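Local coordinates for uncharacterized protein Tfu_2867 (Thermobifida fusca, PDB 2QE6), which binds S-adenosylmethionine in a Rossmann-like domain and is probably a methyltransferase, though its substrate is not known, at residues Thr134-His146 and Val174-Leu186. The protein carries 1 engineered substitution. Numbering follows the deposited sequence.
With SAM (S-adenosylmethionine), chain F.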
loop_
_atom_site.group_PDB
_atom_site.type_symbol
_atom_site.label_atom_id
_atom_site.label_comp_id
_atom_site.label_asym_id
_atom_site.label_seq_id
_atom_site.Cartn_x
_atom_site.Cartn_y
_atom_site.Cartn_z
ATOM N N THR A 134 -1.657 7.398 13.180
ATOM C CA THR A 134 -2.896 6.634 12.992
ATOM C C THR A 134 -3.963 7.566 12.402
ATOM O O THR A 134 -4.162 8.666 12.870
ATOM C CB THR A 134 -3.347 6.014 14.332
ATOM O OG1 THR A 134 -2.258 5.264 14.887
ATOM C CG2 THR A 134 -4.552 5.102 14.158
ATOM N N ALA A 135 -4.613 7.139 11.324
ATOM C CA ALA A 135 -5.686 7.919 10.785
ATOM C C ALA A 135 -6.412 7.056 9.774
ATOM O O ALA A 135 -5.912 6.010 9.342
ATOM C CB ALA A 135 -5.170 9.196 10.136
ATOM N N ASP A 136 -7.588 7.512 9.392
ATOM C CA ASP A 136 -8.372 6.847 8.360
ATOM C C ASP A 136 -8.224 7.565 7.023
ATOM O O ASP A 136 -8.665 8.699 6.849
ATOM C CB ASP A 136 -9.822 6.848 8.791
ATOM C CG ASP A 136 -10.704 6.070 7.877
ATOM O OD1 ASP A 136 -10.331 5.801 6.736
ATOM O OD2 ASP A 136 -11.790 5.703 8.334
ATOM N N VAL A 137 -7.645 6.851 6.068
ATOM C CA VAL A 137 -7.377 7.320 4.686
ATOM C C VAL A 137 -8.599 7.839 3.938
ATOM O O VAL A 137 -8.483 8.635 2.991
ATOM C CB VAL A 137 -6.684 6.131 3.939
ATOM C CG1 VAL A 137 -6.703 6.274 2.422
ATOM C CG2 VAL A 137 -5.281 6.001 4.498
ATOM N N ARG A 138 -9.784 7.413 4.379
ATOM C CA ARG A 138 -11.024 7.898 3.802
ATOM C C ARG A 138 -11.378 9.315 4.247
ATOM O O ARG A 138 -12.396 9.868 3.818
ATOM C CB ARG A 138 -12.137 6.939 4.137
ATOM C CG ARG A 138 -11.910 5.578 3.511
ATOM C CD ARG A 138 -12.986 4.616 3.959
ATOM N NE ARG A 138 -12.866 4.355 5.390
ATOM C CZ ARG A 138 -13.615 3.499 6.072
ATOM N NH1 ARG A 138 -14.554 2.793 5.457
ATOM N NH2 ARG A 138 -13.426 3.354 7.380
ATOM N N ASP A 139 -10.536 9.906 5.101
ATOM C CA ASP A 139 -10.665 11.300 5.506
ATOM C C ASP A 139 -9.415 12.113 5.083
ATOM O O ASP A 139 -8.600 12.472 5.936
ATOM C CB ASP A 139 -10.853 11.357 7.025
ATOM C CG ASP A 139 -11.328 12.717 7.513
ATOM O OD1 ASP A 139 -11.466 13.656 6.692
ATOM O OD2 ASP A 139 -11.552 12.835 8.737
ATOM N N PRO A 140 -9.281 12.406 3.772
ATOM C CA PRO A 140 -8.132 13.101 3.195
ATOM C C PRO A 140 -7.861 14.449 3.849
ATOM O O PRO A 140 -6.700 14.814 4.035
ATOM C CB PRO A 140 -8.542 13.325 1.722
ATOM C CG PRO A 140 -9.677 12.461 1.467
ATOM C CD PRO A 140 -10.274 12.028 2.739
ATOM N N GLU A 141 -8.940 15.169 4.181
ATOM C CA GLU A 141 -8.863 16.468 4.837
ATOM C C GLU A 141 -8.110 16.357 6.143
ATOM O O GLU A 141 -7.229 17.152 6.409
ATOM C CB GLU A 141 -10.256 17.056 5.081
ATOM N N TYR A 142 -8.440 15.367 6.958
ATOM C CA TYR A 142 -7.728 15.181 8.217
ATOM C C TYR A 142 -6.241 14.815 7.953
ATOM O O TYR A 142 -5.336 15.390 8.548
ATOM C CB TYR A 142 -8.430 14.116 9.095
ATOM C CG TYR A 142 -7.696 13.829 10.382
ATOM C CD1 TYR A 142 -7.868 14.633 11.506
ATOM C CD2 TYR A 142 -6.807 12.773 10.466
ATOM C CE1 TYR A 142 -7.169 14.383 12.665
ATOM C CE2 TYR A 142 -6.120 12.505 11.618
ATOM C CZ TYR A 142 -6.297 13.298 12.719
ATOM O OH TYR A 142 -5.564 13.014 13.863
ATOM N N ILE A 143 -5.982 13.878 7.047
ATOM C CA ILE A 143 -4.599 13.428 6.828
ATOM C C ILE A 143 -3.729 14.563 6.256
ATOM O O ILE A 143 -2.627 14.827 6.749
ATOM C CB ILE A 143 -4.545 12.168 5.942
ATOM C CG1 ILE A 143 -4.998 10.948 6.746
ATOM C CG2 ILE A 143 -3.139 11.912 5.397
ATOM C CD1 ILE A 143 -5.391 9.783 5.875
ATOM N N LEU A 144 -4.241 15.256 5.246
ATOM C CA LEU A 144 -3.446 16.263 4.558
ATOM C C LEU A 144 -3.157 17.490 5.420
ATOM O O LEU A 144 -2.272 18.287 5.093
ATOM C CB LEU A 144 -4.102 16.659 3.240
ATOM C CG LEU A 144 -4.185 15.554 2.176
ATOM C CD1 LEU A 144 -5.168 15.966 1.085
ATOM C CD2 LEU A 144 -2.793 15.246 1.600
ATOM N N ASN A 145 -3.887 17.639 6.524
ATOM C CA ASN A 145 -3.689 18.766 7.430
ATOM C C ASN A 145 -3.033 18.393 8.760
ATOM O O ASN A 145 -2.794 19.246 9.599
ATOM C CB ASN A 145 -5.019 19.485 7.608
ATOM C CG ASN A 145 -5.459 20.170 6.313
ATOM O OD1 ASN A 145 -4.852 21.144 5.889
ATOM N ND2 ASN A 145 -6.466 19.627 5.659
ATOM N N HIS A 146 -2.683 17.118 8.904
ATOM C CA HIS A 146 -2.046 16.603 10.114
ATOM C C HIS A 146 -0.658 17.258 10.308
ATOM O O HIS A 146 0.059 17.485 9.319
ATOM C CB HIS A 146 -1.951 15.059 10.005
ATOM C CG HIS A 146 -1.634 14.379 11.296
ATOM N ND1 HIS A 146 -0.364 14.359 11.832
ATOM C CD2 HIS A 146 -2.428 13.729 12.181
ATOM C CE1 HIS A 146 -0.388 13.719 12.987
ATOM N NE2 HIS A 146 -1.627 13.318 13.217
ATOM N N VAL A 174 -17.050 5.539 -1.856
ATOM C CA VAL A 174 -16.108 6.553 -1.407
ATOM C C VAL A 174 -14.877 6.718 -2.317
ATOM O O VAL A 174 -14.235 7.750 -2.243
ATOM C CB VAL A 174 -15.619 6.291 0.015
ATOM C CG1 VAL A 174 -16.791 6.091 0.958
ATOM C CG2 VAL A 174 -14.612 5.141 0.037
ATOM N N VAL A 175 -14.561 5.732 -3.171
ATOM C CA VAL A 175 -13.264 5.710 -3.862
ATOM C C VAL A 175 -12.981 6.965 -4.715
ATOM O O VAL A 175 -11.879 7.529 -4.651
ATOM C CB VAL A 175 -13.072 4.421 -4.698
ATOM C CG1 VAL A 175 -14.068 4.381 -5.918
ATOM C CG2 VAL A 175 -11.616 4.292 -5.144
ATOM N N ASP A 176 -13.973 7.434 -5.482
ATOM C CA ASP A 176 -13.737 8.544 -6.426
ATOM C C ASP A 176 -13.317 9.806 -5.683
ATOM O O ASP A 176 -12.301 10.401 -6.016
ATOM C CB ASP A 176 -14.944 8.838 -7.316
ATOM C CG ASP A 176 -15.188 7.750 -8.362
ATOM O OD1 ASP A 176 -14.296 6.913 -8.637
ATOM O OD2 ASP A 176 -16.290 7.717 -8.922
ATOM N N ARG A 177 -14.071 10.170 -4.653
ATOM C CA ARG A 177 -13.792 11.360 -3.872
ATOM C C ARG A 177 -12.487 11.212 -3.089
ATOM O O ARG A 177 -11.709 12.181 -2.950
ATOM C CB ARG A 177 -14.969 11.668 -2.915
ATOM C CG ARG A 177 -14.582 12.480 -1.654
ATOM C CD ARG A 177 -15.684 12.519 -0.568
ATOM N NE ARG A 177 -15.775 11.307 0.275
ATOM C CZ ARG A 177 -14.994 11.039 1.329
ATOM N NH1 ARG A 177 -14.017 11.865 1.695
ATOM N NH2 ARG A 177 -15.190 9.922 2.025
ATOM N N VAL A 178 -12.240 10.019 -2.546
ATOM C CA VAL A 178 -11.055 9.824 -1.687
ATOM C C VAL A 178 -9.762 9.911 -2.504
ATOM O O VAL A 178 -8.858 10.691 -2.167
ATOM C CB VAL A 178 -11.141 8.505 -0.842
ATOM C CG1 VAL A 178 -9.764 8.138 -0.259
ATOM C CG2 VAL A 178 -12.217 8.654 0.288
ATOM N N VAL A 179 -9.668 9.137 -3.587
ATOM C CA VAL A 179 -8.423 9.135 -4.371
ATOM C C VAL A 179 -8.265 10.483 -5.083
ATOM O O VAL A 179 -7.160 11.001 -5.169
ATOM C CB VAL A 179 -8.300 7.941 -5.347
ATOM C CG1 VAL A 179 -6.934 7.986 -6.099
ATOM C CG2 VAL A 179 -8.429 6.623 -4.548
ATOM N N GLY A 180 -9.380 11.028 -5.567
ATOM C CA GLY A 180 -9.385 12.367 -6.162
ATOM C C GLY A 180 -8.862 13.463 -5.243
ATOM O O GLY A 180 -8.189 14.381 -5.698
ATOM N N ALA A 181 -9.180 13.405 -3.954
ATOM C CA ALA A 181 -8.659 14.410 -3.016
ATOM C C ALA A 181 -7.133 14.375 -2.939
ATOM O O ALA A 181 -6.476 15.399 -2.850
ATOM C CB ALA A 181 -9.263 14.199 -1.639
ATOM N N TYR A 182 -6.553 13.189 -2.920
ATOM C CA TYR A 182 -5.101 13.078 -2.817
ATOM C C TYR A 182 -4.445 13.506 -4.148
ATOM O O TYR A 182 -3.412 14.130 -4.125
ATOM C CB TYR A 182 -4.684 11.635 -2.410
ATOM C CG TYR A 182 -5.137 11.212 -1.006
ATOM C CD1 TYR A 182 -4.629 11.843 0.125
ATOM C CD2 TYR A 182 -6.085 10.190 -0.817
ATOM C CE1 TYR A 182 -5.030 11.484 1.424
ATOM C CE2 TYR A 182 -6.498 9.820 0.496
ATOM C CZ TYR A 182 -5.955 10.490 1.599
ATOM O OH TYR A 182 -6.322 10.176 2.892
ATOM N N ARG A 183 -5.026 13.145 -5.297
ATOM C CA ARG A 183 -4.482 13.584 -6.607
ATOM C C ARG A 183 -4.511 15.093 -6.716
ATOM O O ARG A 183 -3.566 15.699 -7.213
ATOM C CB ARG A 183 -5.283 13.009 -7.787
ATOM C CG ARG A 183 -5.112 11.514 -7.981
ATOM C CD ARG A 183 -5.513 11.057 -9.339
ATOM N NE ARG A 183 -6.775 11.662 -9.681
ATOM C CZ ARG A 183 -7.975 11.148 -9.475
ATOM N NH1 ARG A 183 -8.132 9.955 -8.958
ATOM N NH2 ARG A 183 -9.040 11.861 -9.814
ATOM N N ASP A 184 -5.608 15.686 -6.238
ATOM C CA ASP A 184 -5.815 17.123 -6.288
ATOM C C ASP A 184 -4.829 17.860 -5.393
ATOM O O ASP A 184 -4.437 18.951 -5.743
ATOM C CB ASP A 184 -7.250 17.518 -5.910
ATOM C CG ASP A 184 -8.267 17.160 -6.979
ATOM O OD1 ASP A 184 -7.869 16.807 -8.106
ATOM O OD2 ASP A 184 -9.483 17.207 -6.666
ATOM N N ALA A 185 -4.427 17.273 -4.266
ATOM C CA ALA A 185 -3.411 17.886 -3.375
ATOM C C ALA A 185 -2.026 18.065 -3.975
ATOM O O ALA A 185 -1.258 18.913 -3.540
ATOM C CB ALA A 185 -3.280 17.110 -2.049
ATOM N N LEU A 186 -1.695 17.246 -4.955
ATOM C CA LEU A 186 -0.346 17.174 -5.491
ATOM C C LEU A 186 0.006 18.273 -6.497
ATOM O O LEU A 186 -0.823 18.700 -7.299
ATOM C CB LEU A 186 -0.130 15.800 -6.133
ATOM C CG LEU A 186 -0.162 14.623 -5.147
ATOM C CD1 LEU A 186 -0.304 13.285 -5.946
ATOM C CD2 LEU A 186 1.072 14.676 -4.190
HETATM N N SAM F . 0.608 -0.732 2.040
HETATM C CA SAM F . 1.181 -2.019 2.600
HETATM C C SAM F . 1.643 -2.898 1.459
HETATM O O SAM F . 2.543 -3.713 1.631
HETATM O OXT SAM F . 1.095 -2.820 0.352
HETATM C CB SAM F . 0.227 -2.875 3.455
HETATM C CG SAM F . -1.000 -3.448 2.728
HETATM S SD SAM F . -2.230 -4.285 3.782
HETATM C CE SAM F . -1.344 -4.047 5.342
HETATM C "C5'" SAM F . -3.359 -2.883 3.911
HETATM C "C4'" SAM F . -3.141 -1.783 4.957
HETATM O "O4'" SAM F . -4.032 -0.693 4.693
HETATM C "C3'" SAM F . -3.441 -2.219 6.401
HETATM O "O3'" SAM F . -2.360 -1.915 7.265
HETATM C "C2'" SAM F . -4.713 -1.496 6.815
HETATM O "O2'" SAM F . -4.854 -1.284 8.225
HETATM C "C1'" SAM F . -4.591 -0.253 5.939
HETATM N N9 SAM F . -5.908 0.351 5.729
HETATM C C8 SAM F . -7.028 -0.177 5.089
HETATM N N7 SAM F . -8.021 0.751 5.126
HETATM C C5 SAM F . -7.531 1.860 5.765
HETATM C C6 SAM F . -8.113 3.104 6.052
HETATM N N6 SAM F . -9.407 3.336 5.698
HETATM N N1 SAM F . -7.334 4.036 6.715
HETATM C C2 SAM F . -6.000 3.772 7.090
HETATM N N3 SAM F . -5.428 2.534 6.812
HETATM C C4 SAM F . -6.199 1.613 6.147
#
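With CG set opposite its own carbonyl carbon (chi1 -65°), Tyr182 reaches from helix 175-185 to the 134-146 segment, where its hydroxyl donates a 2.7 Å hydrogen bond from OH to Val137 O. That oxygen lies in the ring plane, at the edge, whereas Pro140 covers one face, its CB 4.1 Å from the ring centroid in a CH-pi contact. Pro140 also acts as a knob in a hole formed by Arg177, Val178, Ala181 and Tyr182, its CB 3.5 Å from Ala181 CB. Farther along the two helices, which run in the same general direction and cross at -27°, Leu144 brings CD1 to Ala185 CB and CD2 to the Tyr182 ring edge. Near the start of helix 175-185, Arg177 bends at chi3 (79°) and directs NH1 and NH2 to Arg138 O, both bonds weak.

Helices 140-145 and 175-185 pack on the same face of the Rossmann-like sheet, with Tyr182 resting on Leu84 and Ile161 of its central strands. The turn leading into helix 140-145 reads the adenine: Val137 N donates to SAM N1, and SAM N6 donates to Asp136 OD1 at 2.8 Å. An Asx turn, Arg138 N to Asp136 OD1, holds this carboxylate in place, and Arg138 grips it side-on, NE to Asp136 OD1 and NH2 to Asp136 OD2 at 3.0 Å. An alanine at Asp136 would remove the acceptor for the adenine amino group and would probably leave the Arg138 guanidinium without its close carboxylate mate.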